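Local coordinates for flagellar brake protein YcgR (Escherichia coli K-12, PDB 5Y6H) that acts as a flagellar brake that slows the motor when c-di-GMP is bound, this piece being its N-terminal domain, the part involved in FliG binding, at residues Leu17-Asp22 with Ala80-Thr85; Leu30-Asn35 with Leu51-Gly56; Leu43-Pro48 with Ser92-Leu97. All blocks are in the same frame, centred on the assembly; numbering follows the deposited sequence.

Contact 1 of 3, residues Leu17-Asp22 with Ala80-Thr85; sequences LGVLRD and AKVEFT
Helix 13-26 packs against the inner face of strand 80-86 in the YcgR N-terminal (PilZN) domain, with Val19 and Leu20 on the helix meeting Val82 and Phe84 on the strand. The joint is wholly apolar, and all four residues are buried. Val19 leaves the helix toward the strand and its CG1 meets CG2 of Val82 at 4.0 Å, the two short side chains passing each other in opposite senses. One residue on, Leu20 leaves the helix pointing neither at the strand nor away from it, yet its CD2 reaches the far end of the Phe84 ring, 3.9 Å from CE2 and almost as near CZ, coming in obliquely. CB of Phe84 already points to the helix side, and chi1 of 59° sets CG between the backbone N and the carbonyl carbon, which brings the CE2-CZ end of the ring to Leu20. From its own strand, Val82 CG1 lies in the ring plane at the edge, 3.9 Å from Phe84 CD2, so the valine touches helix and ring with different methyls. Leu108 of strand 108-111 also touches Val19, Leu20 and Phe84. This is helix-on-sheet packing, here within the PilZN domain, a family placed in the FMN-binding clan.

Contact 2 of 3, residues Leu30-Asn35 with Leu51-Gly56; sequences LRLSWN and LVLDFG
Leu30 and Leu53 each hold CG anti to the carbonyl carbon (chi1 -51° and -52°); with both CB atoms already pointing at the other strand, this torsion swings the branched ends into contact. Strands 30-34 and 50-54 are not neighbours in the antiparallel sheet: strand 37-47 runs between them, and their side chains meet on one face of the sheet, probably helped by its curvature. The alpha carbons of Leu30 and Leu53 remain 8.9 Å apart, so this is a purely side-chain contact with no hydrogen bond between the two segments. The two leucines cross at about a right angle, a methyl of one set against a methyl of the other. Leu32, two residues further and on the same face of its strand, approaches Leu53 more loosely. Leu53 is thus placed to touch both, giving one branch to each. Strand 37-47 fills in from between, with Ser41 and Leu43 touching Leu53, while Ile73 of strand 71-77 touches all three leucines. Backbone bonds from Leu30 to Ser41 and from Leu32 to Leu39 tie the first segment to that middle strand. The closest approach is Leu30 CD1 to Leu53 CD2 at 3.7 Å, against 4.5 Å from Leu32 CD2 to Leu53 CD1.

Contact 3 of 3, residues Leu43-Pro48 with Ser92-Leu97; sequences LLAITP and SEYLQL
Leu44 meets the ring of Tyr94 with both ends of its side chain: its CB lies 3.9 Å from Tyr94 CD2 and about as far from CE2, and its CD1 comes equally near CD2. The leucine crosses the tyrosine obliquely, over the half of the ring that carries CD2 and CE2. Its carbonyl oxygen comes near the phenol end, but Leu44 O and Tyr94 OH are 3.7 Å apart and do not bond directly. A water joins them, donating to Leu44 O at 3.2 Å and lying 3.0 Å from Tyr94 OH. The same carbonyl oxygen has a weak hydrogen bond from His24 NE2, on helix 13-26. Next along the chain, Ala45 also turns its side chain toward the tyrosine, and its CB meets CE1, in the other half of the ring, at 3.8 Å; it too comes in obliquely, from the same side of the ring plane as the leucine. Two consecutive residues can face the same way because Leu44 and Ala45 form a classic beta bulge opposite Val52; Leu44 takes helix-like backbone angles (phi -79°, psi -37°) there. Beyond Ala45 the segment leaves the tyrosine. On the second segment Tyr94 ends strand 90-94 and opens a type I' turn to Leu97, closed by bonds between their backbones in both directions. Strands 50-54 and 97-102 come between the two segments in sheet order, yet the CA atoms of Leu44 and Tyr94 are 8.2 Å apart, and with CG anti to the backbone N (chi1 -172°) the ring spans the gap to the bulge. The chemistry is divided: the ring carbons rest on aliphatic groups of the bulge, while the hydroxyl deals with the backbone carbonyl through solvent, consistent with a contact at the surface.

The three contacts belong to one antiparallel sheet; contacts 1 and 2 are buried, while contact 3 lies at the surface. Contacts 1 and 2 have centres 14 Å apart and touch through Leu51, whose CD2 is 3.9 Å from Phe84 CZ. Contacts 2 and 3, about 12 Å between centres, are joined by the backbone: probable hydrogen bonds from Leu44 N to Val52 O (2.8 Å) and from Val52 N to Ala45 O (3.0 Å) pair the bulge with the strand that carries Leu53. Contacts 1 and 3, at 17 Å the most distant pair of centres, meet where Leu17 and Arg21 of the helix touch the Thr47-Pro48 end, and where Leu20 O lies 3.5 Å from Leu43 CD2. No ligand lies among them; the c-di-GMP-binding PilZ domain is outside this piece.

Contact 1 of 3, residues Leu17-Asp22 with Ala80-Thr85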
loop_
_atom_site.group_PDB
_atom_site.type_symbol
_atom_site.label_atom_id
_atom_site.label_comp_id
_atom_site.label_asym_id
_atom_site.label_seq_id
_atom_site.Cartn_x
_atom_site.Cartn_y
_atom_site.Cartn_z
ATOM N N LEU A 17 -5.660 8.425 -6.631
ATOM C CA LEU A 17 -4.427 8.257 -7.392
ATOM C C LEU A 17 -3.447 9.392 -7.112
ATOM O O LEU A 17 -2.233 9.169 -7.058
ATOM C CB LEU A 17 -4.742 8.158 -8.887
ATOM C CG LEU A 17 -3.579 7.805 -9.820
ATOM C CD1 LEU A 17 -2.987 6.463 -9.436
ATOM C CD2 LEU A 17 -4.043 7.783 -11.265
ATOM N N GLY A 18 -3.953 10.613 -6.915
ATOM C CA GLY A 18 -3.063 11.731 -6.637
ATOM C C GLY A 18 -2.229 11.529 -5.386
ATOM O O GLY A 18 -1.035 11.841 -5.367
ATOM N N VAL A 19 -2.841 10.994 -4.327
ATOM C CA VAL A 19 -2.094 10.723 -3.102
ATOM C C VAL A 19 -1.067 9.624 -3.339
ATOM O O VAL A 19 0.065 9.694 -2.845
ATOM C CB VAL A 19 -3.053 10.356 -1.954
ATOM C CG1 VAL A 19 -2.265 9.937 -0.716
ATOM C CG2 VAL A 19 -3.979 11.520 -1.636
ATOM N N LEU A 20 -1.448 8.591 -4.095
ATOM C CA LEU A 20 -0.532 7.487 -4.360
ATOM C C LEU A 20 0.668 7.951 -5.175
ATOM O O LEU A 20 1.791 7.474 -4.966
ATOM C CB LEU A 20 -1.272 6.359 -5.080
ATOM C CG LEU A 20 -2.349 5.643 -4.263
ATOM C CD1 LEU A 20 -3.120 4.663 -5.138
ATOM C CD2 LEU A 20 -1.743 4.931 -3.057
ATOM N N ARG A 21 0.451 8.883 -6.111
ATOM C CA ARG A 21 1.565 9.449 -6.866
ATOM C C ARG A 21 2.543 10.163 -5.941
ATOM O O ARG A 21 3.763 10.025 -6.093
ATOM C CB ARG A 21 1.052 10.413 -7.939
ATOM C CG ARG A 21 0.115 9.791 -8.964
ATOM C CD ARG A 21 0.818 9.512 -10.274
ATOM N NE ARG A 21 -0.126 9.221 -11.348
ATOM C CZ ARG A 21 0.150 8.431 -12.378
ATOM N NH1 ARG A 21 1.342 7.857 -12.465
ATOM N NH2 ARG A 21 -0.760 8.215 -13.320
ATOM N N ASP A 22 2.026 10.934 -4.980
ATOM C CA ASP A 22 2.893 11.608 -4.016
ATOM C C ASP A 22 3.625 10.600 -3.138
ATOM O O ASP A 22 4.803 10.794 -2.808
ATOM C CB ASP A 22 2.076 12.563 -3.143
ATOM C CG ASP A 22 1.798 13.895 -3.820
ATOM O OD1 ASP A 22 2.352 14.155 -4.908
ATOM O OD2 ASP A 22 1.018 14.688 -3.254
ATOM N N ALA A 80 1.656 13.254 8.843
ATOM C CA ALA A 80 0.662 12.889 7.842
ATOM C C ALA A 80 0.691 11.383 7.632
ATOM O O ALA A 80 1.762 10.810 7.405
ATOM C CB ALA A 80 0.927 13.610 6.519
ATOM N N LYS A 81 -0.479 10.747 7.686
ATOM C CA LYS A 81 -0.587 9.300 7.557
ATOM C C LYS A 81 -1.463 8.938 6.365
ATOM O O LYS A 81 -2.541 9.512 6.181
ATOM C CB LYS A 81 -1.162 8.669 8.829
ATOM C CG LYS A 81 -1.348 7.158 8.728
ATOM C CD LYS A 81 -1.925 6.584 10.013
ATOM C CE LYS A 81 -0.839 5.964 10.879
ATOM N NZ LYS A 81 -1.411 5.184 12.012
ATOM N N VAL A 82 -0.997 7.982 5.569
ATOM C CA VAL A 82 -1.786 7.367 4.509
ATOM C C VAL A 82 -2.264 6.014 5.014
ATOM O O VAL A 82 -1.484 5.262 5.610
ATOM C CB VAL A 82 -0.957 7.213 3.220
ATOM C CG1 VAL A 82 -1.717 6.394 2.178
ATOM C CG2 VAL A 82 -0.565 8.580 2.669
ATOM N N GLU A 83 -3.544 5.704 4.802
ATOM C CA GLU A 83 -4.068 4.388 5.153
ATOM C C GLU A 83 -5.110 3.955 4.133
ATOM O O GLU A 83 -6.024 4.720 3.814
ATOM C CB GLU A 83 -4.678 4.382 6.560
ATOM C CG GLU A 83 -5.396 3.084 6.907
ATOM C CD GLU A 83 -5.679 2.945 8.392
ATOM O OE1 GLU A 83 -6.838 2.647 8.751
ATOM O OE2 GLU A 83 -4.744 3.130 9.199
ATOM N N PHE A 84 -4.970 2.734 3.622
ATOM C CA PHE A 84 -5.981 2.159 2.745
ATOM C C PHE A 84 -5.891 0.643 2.841
ATOM O O PHE A 84 -4.925 0.089 3.368
ATOM C CB PHE A 84 -5.833 2.651 1.297
ATOM C CG PHE A 84 -4.500 2.336 0.662
ATOM C CD1 PHE A 84 -4.358 1.234 -0.168
ATOM C CD2 PHE A 84 -3.406 3.163 0.864
ATOM C CE1 PHE A 84 -3.146 0.954 -0.774
ATOM C CE2 PHE A 84 -2.186 2.883 0.264
ATOM C CZ PHE A 84 -2.058 1.777 -0.554
ATOM N N THR A 85 -6.930 -0.023 2.341
ATOM C CA THR A 85 -7.026 -1.475 2.399
ATOM C C THR A 85 -7.258 -2.019 0.999
ATOM O O THR A 85 -8.046 -1.461 0.229
ATOM C CB THR A 85 -8.163 -1.921 3.335
ATOM O OG1 THR A 85 -7.916 -1.423 4.654
ATOM C CG2 THR A 85 -8.264 -3.438 3.388
#

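Contact 2 of 3, residues Leu30-Asn35 with Leu51-Gly56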
loop_
_atom_site.group_PDB
_atom_site.type_symbol
_atom_site.label_atom_id
_atom_site.label_comp_id
_atom_site.label_asym_id
_atom_site.label_seq_id
_atom_site.Cartn_x
_atom_site.Cartn_y
_atom_site.Cartn_z
ATOM N N LEU A 30 6.405 1.673 3.781
ATOM C CA LEU A 30 5.025 1.273 4.000
ATOM C C LEU A 30 4.992 0.166 5.043
ATOM O O LEU A 30 5.967 -0.570 5.218
ATOM C CB LEU A 30 4.377 0.753 2.711
ATOM C CG LEU A 30 4.446 1.558 1.414
ATOM C CD1 LEU A 30 3.652 0.840 0.334
ATOM C CD2 LEU A 30 3.938 2.976 1.597
ATOM N N ARG A 31 3.864 0.046 5.732
ATOM C CA ARG A 31 3.582 -1.123 6.553
ATOM C C ARG A 31 2.387 -1.857 5.965
ATOM O O ARG A 31 1.327 -1.256 5.760
ATOM C CB ARG A 31 3.304 -0.741 8.010
ATOM C CG ARG A 31 2.840 -1.917 8.865
ATOM C CD ARG A 31 2.571 -1.503 10.300
ATOM N NE ARG A 31 3.726 -0.848 10.904
ATOM C CZ ARG A 31 3.666 -0.084 11.989
ATOM N NH1 ARG A 31 4.768 0.475 12.472
ATOM N NH2 ARG A 31 2.504 0.120 12.593
ATOM N N LEU A 32 2.570 -3.144 5.675
ATOM C CA LEU A 32 1.487 -4.028 5.261
ATOM C C LEU A 32 1.065 -4.843 6.472
ATOM O O LEU A 32 1.892 -5.542 7.068
ATOM C CB LEU A 32 1.922 -4.957 4.126
ATOM C CG LEU A 32 1.833 -4.511 2.662
ATOM C CD1 LEU A 32 2.320 -3.080 2.460
ATOM C CD2 LEU A 32 2.620 -5.474 1.775
ATOM N N SER A 33 -0.208 -4.756 6.840
ATOM C CA SER A 33 -0.732 -5.480 7.987
ATOM C C SER A 33 -1.885 -6.379 7.562
ATOM O O SER A 33 -2.725 -5.987 6.745
ATOM C CB SER A 33 -1.195 -4.518 9.085
ATOM O OG SER A 33 -0.134 -3.685 9.528
ATOM N N TRP A 34 -1.921 -7.589 8.120
ATOM C CA TRP A 34 -2.994 -8.536 7.857
ATOM C C TRP A 34 -3.340 -9.262 9.149
ATOM O O TRP A 34 -2.668 -9.113 10.171
ATOM C CB TRP A 34 -2.606 -9.539 6.763
ATOM C CG TRP A 34 -1.459 -10.430 7.145
ATOM C CD1 TRP A 34 -1.530 -11.720 7.590
ATOM C CD2 TRP A 34 -0.068 -10.093 7.114
ATOM N NE1 TRP A 34 -0.268 -12.205 7.838
ATOM C CE2 TRP A 34 0.647 -11.225 7.554
ATOM C CE3 TRP A 34 0.641 -8.942 6.762
ATOM C CZ2 TRP A 34 2.036 -11.238 7.645
ATOM C CZ3 TRP A 34 2.020 -8.960 6.850
ATOM C CH2 TRP A 34 2.702 -10.098 7.290
ATOM N N ASN A 35 -4.411 -10.054 9.095
ATOM C CA ASN A 35 -4.794 -10.867 10.239
ATOM C C ASN A 35 -3.731 -11.930 10.488
ATOM O O ASN A 35 -3.783 -13.015 9.899
ATOM C CB ASN A 35 -6.167 -11.507 10.011
ATOM C CG ASN A 35 -6.738 -12.116 11.272
ATOM O OD1 ASN A 35 -6.370 -11.723 12.377
ATOM N ND2 ASN A 35 -7.640 -13.077 11.114
ATOM N N LEU A 51 -0.521 -1.037 -8.486
ATOM C CA LEU A 51 0.515 -0.711 -7.515
ATOM C C LEU A 51 1.485 -1.881 -7.438
ATOM O O LEU A 51 1.062 -3.038 -7.361
ATOM C CB LEU A 51 -0.062 -0.470 -6.111
ATOM C CG LEU A 51 -0.862 0.775 -5.734
ATOM C CD1 LEU A 51 -2.162 0.850 -6.506
ATOM C CD2 LEU A 51 -1.133 0.774 -4.228
ATOM N N VAL A 52 2.782 -1.584 -7.437
ATOM C CA VAL A 52 3.820 -2.595 -7.251
ATOM C C VAL A 52 4.478 -2.337 -5.903
ATOM O O VAL A 52 4.990 -1.237 -5.663
ATOM C CB VAL A 52 4.855 -2.568 -8.385
ATOM C CG1 VAL A 52 5.842 -3.712 -8.226
ATOM C CG2 VAL A 52 4.164 -2.644 -9.737
ATOM N N LEU A 53 4.471 -3.344 -5.028
ATOM C CA LEU A 53 4.959 -3.214 -3.661
ATOM C C LEU A 53 6.130 -4.159 -3.419
ATOM O O LEU A 53 6.124 -5.301 -3.886
ATOM C CB LEU A 53 3.843 -3.509 -2.648
ATOM C CG LEU A 53 2.529 -2.746 -2.837
ATOM C CD1 LEU A 53 1.423 -3.335 -1.975
ATOM C CD2 LEU A 53 2.716 -1.264 -2.524
ATOM N N ASP A 54 7.123 -3.687 -2.667
ATOM C CA ASP A 54 8.292 -4.501 -2.358
ATOM C C ASP A 54 7.931 -5.662 -1.432
ATOM O O ASP A 54 7.063 -5.547 -0.560
ATOM C CB ASP A 54 9.380 -3.640 -1.706
ATOM C CG ASP A 54 10.767 -4.251 -1.819
ATOM O OD1 ASP A 54 10.945 -5.213 -2.595
ATOM O OD2 ASP A 54 11.689 -3.769 -1.123
ATOM N N PHE A 55 8.608 -6.792 -1.634
ATOM C CA PHE A 55 8.536 -7.891 -0.680
ATOM C C PHE A 55 9.147 -7.472 0.652
ATOM O O PHE A 55 10.013 -6.595 0.715
ATOM C CB PHE A 55 9.287 -9.118 -1.211
ATOM C CG PHE A 55 8.411 -10.146 -1.882
ATOM C CD1 PHE A 55 8.806 -11.477 -1.923
ATOM C CD2 PHE A 55 7.212 -9.788 -2.482
ATOM C CE1 PHE A 55 8.020 -12.440 -2.538
ATOM C CE2 PHE A 55 6.417 -10.745 -3.104
ATOM C CZ PHE A 55 6.823 -12.073 -3.133
ATOM N N GLY A 56 8.689 -8.112 1.731
ATOM C CA GLY A 56 9.376 -8.005 2.998
ATOM C C GLY A 56 10.616 -8.882 3.030
ATOM O O GLY A 56 10.847 -9.718 2.158
#

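Contact 3 of 3, residues Leu43-Pro48 with Ser92-Leu97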
loop_
_atom_site.group_PDB
_atom_site.type_symbol
_atom_site.label_atom_id
_atom_site.label_comp_id
_atom_site.label_asym_id
_atom_site.label_seq_id
_atom_site.Cartn_x
_atom_site.Cartn_y
_atom_site.Cartn_z
ATOM N N LEU A 43 6.346 1.489 -1.938
ATOM C CA LEU A 43 5.629 1.594 -3.208
ATOM C C LEU A 43 6.653 1.780 -4.322
ATOM O O LEU A 43 7.182 2.877 -4.526
ATOM C CB LEU A 43 4.616 2.734 -3.168
ATOM C CG LEU A 43 3.749 2.956 -4.411
ATOM C CD1 LEU A 43 2.917 1.720 -4.737
ATOM C CD2 LEU A 43 2.853 4.183 -4.224
ATOM N N LEU A 44 6.926 0.696 -5.053
ATOM C CA LEU A 44 7.979 0.695 -6.064
ATOM C C LEU A 44 7.529 1.356 -7.359
ATOM O O LEU A 44 8.324 2.025 -8.028
ATOM C CB LEU A 44 8.425 -0.740 -6.349
ATOM C CG LEU A 44 9.153 -1.456 -5.209
ATOM C CD1 LEU A 44 9.478 -2.887 -5.598
ATOM C CD2 LEU A 44 10.416 -0.706 -4.822
ATOM N N ALA A 45 6.268 1.166 -7.737
ATOM C CA ALA A 45 5.777 1.665 -9.010
ATOM C C ALA A 45 4.281 1.915 -8.905
ATOM O O ALA A 45 3.583 1.278 -8.109
ATOM C CB ALA A 45 6.080 0.678 -10.142
ATOM N N ILE A 46 3.796 2.847 -9.724
ATOM C CA ILE A 46 2.397 3.254 -9.695
ATOM C C ILE A 46 1.936 3.570 -11.115
ATOM O O ILE A 46 2.652 4.228 -11.880
ATOM C CB ILE A 46 2.174 4.458 -8.753
ATOM C CG1 ILE A 46 0.695 4.848 -8.703
ATOM C CG2 ILE A 46 3.058 5.646 -9.147
ATOM C CD1 ILE A 46 -0.189 3.799 -8.046
ATOM N N THR A 47 0.755 3.059 -11.479
ATOM C CA THR A 47 0.042 3.432 -12.696
ATOM C C THR A 47 -1.422 3.630 -12.314
ATOM O O THR A 47 -1.807 3.286 -11.189
ATOM C CB THR A 47 0.176 2.367 -13.795
ATOM O OG1 THR A 47 -0.746 1.299 -13.547
ATOM C CG2 THR A 47 1.597 1.812 -13.876
ATOM N N PRO A 48 -2.269 4.180 -13.192
ATOM C CA PRO A 48 -3.698 4.271 -12.851
ATOM C C PRO A 48 -4.344 2.928 -12.565
ATOM O O PRO A 48 -5.412 2.892 -11.941
ATOM C CB PRO A 48 -4.313 4.934 -14.091
ATOM C CG PRO A 48 -3.202 5.737 -14.660
ATOM C CD PRO A 48 -1.966 4.906 -14.440
ATOM N N SER A 92 4.432 -10.887 -8.430
ATOM C CA SER A 92 4.873 -10.467 -9.753
ATOM C C SER A 92 6.379 -10.239 -9.686
ATOM O O SER A 92 7.075 -10.740 -8.795
ATOM C CB SER A 92 4.096 -9.226 -10.220
ATOM O OG SER A 92 4.320 -8.987 -11.599
ATOM N N GLU A 93 6.887 -9.450 -10.625
ATOM C CA GLU A 93 8.312 -9.211 -10.799
ATOM C C GLU A 93 8.535 -7.726 -11.037
ATOM O O GLU A 93 7.747 -7.083 -11.736
ATOM C CB GLU A 93 8.857 -10.012 -11.990
ATOM C CG GLU A 93 10.322 -10.374 -11.891
ATOM C CD GLU A 93 10.791 -11.236 -13.048
ATOM O OE1 GLU A 93 12.019 -11.306 -13.273
ATOM O OE2 GLU A 93 9.937 -11.844 -13.730
ATOM N N TYR A 94 9.610 -7.185 -10.467
ATOM C CA TYR A 94 9.974 -5.793 -10.706
ATOM C C TYR A 94 11.467 -5.625 -10.480
ATOM O O TYR A 94 11.967 -5.932 -9.392
ATOM C CB TYR A 94 9.195 -4.831 -9.800
ATOM C CG TYR A 94 9.385 -3.362 -10.142
ATOM C CD1 TYR A 94 8.737 -2.793 -11.231
ATOM C CD2 TYR A 94 10.207 -2.547 -9.373
ATOM C CE1 TYR A 94 8.905 -1.454 -11.548
ATOM C CE2 TYR A 94 10.381 -1.206 -9.681
ATOM C CZ TYR A 94 9.729 -0.666 -10.770
ATOM O OH TYR A 94 9.897 0.666 -11.080
ATOM N N LEU A 95 12.162 -5.131 -11.503
ATOM C CA LEU A 95 13.610 -4.927 -11.461
ATOM C C LEU A 95 14.330 -6.185 -10.980
ATOM O O LEU A 95 15.216 -6.134 -10.124
ATOM C CB LEU A 95 13.969 -3.712 -10.599
ATOM C CG LEU A 95 13.747 -2.354 -11.278
ATOM C CD1 LEU A 95 14.569 -1.258 -10.614
ATOM C CD2 LEU A 95 14.056 -2.424 -12.769
ATOM N N GLN A 96 13.919 -7.330 -11.529
ATOM C CA GLN A 96 14.520 -8.648 -11.325
ATOM C C GLN A 96 14.322 -9.205 -9.918
ATOM O O GLN A 96 15.012 -10.162 -9.536
ATOM C CB GLN A 96 16.014 -8.642 -11.671
ATOM C CG GLN A 96 16.314 -8.181 -13.091
ATOM C CD GLN A 96 17.797 -8.054 -13.356
ATOM O OE1 GLN A 96 18.541 -7.525 -12.530
ATOM N NE2 GLN A 96 18.235 -8.529 -14.514
ATOM N N LEU A 97 13.389 -8.658 -9.143
ATOM C CA LEU A 97 13.078 -9.161 -7.816
ATOM C C LEU A 97 11.591 -9.485 -7.710
ATOM O O LEU A 97 10.779 -8.918 -8.449
ATOM C CB LEU A 97 13.457 -8.135 -6.739
ATOM C CG LEU A 97 14.943 -8.027 -6.396
ATOM C CD1 LEU A 97 15.213 -6.765 -5.590
ATOM C CD2 LEU A 97 15.410 -9.269 -5.644
HETATM O O HOH W 1 8.550 3.376 -10.898
#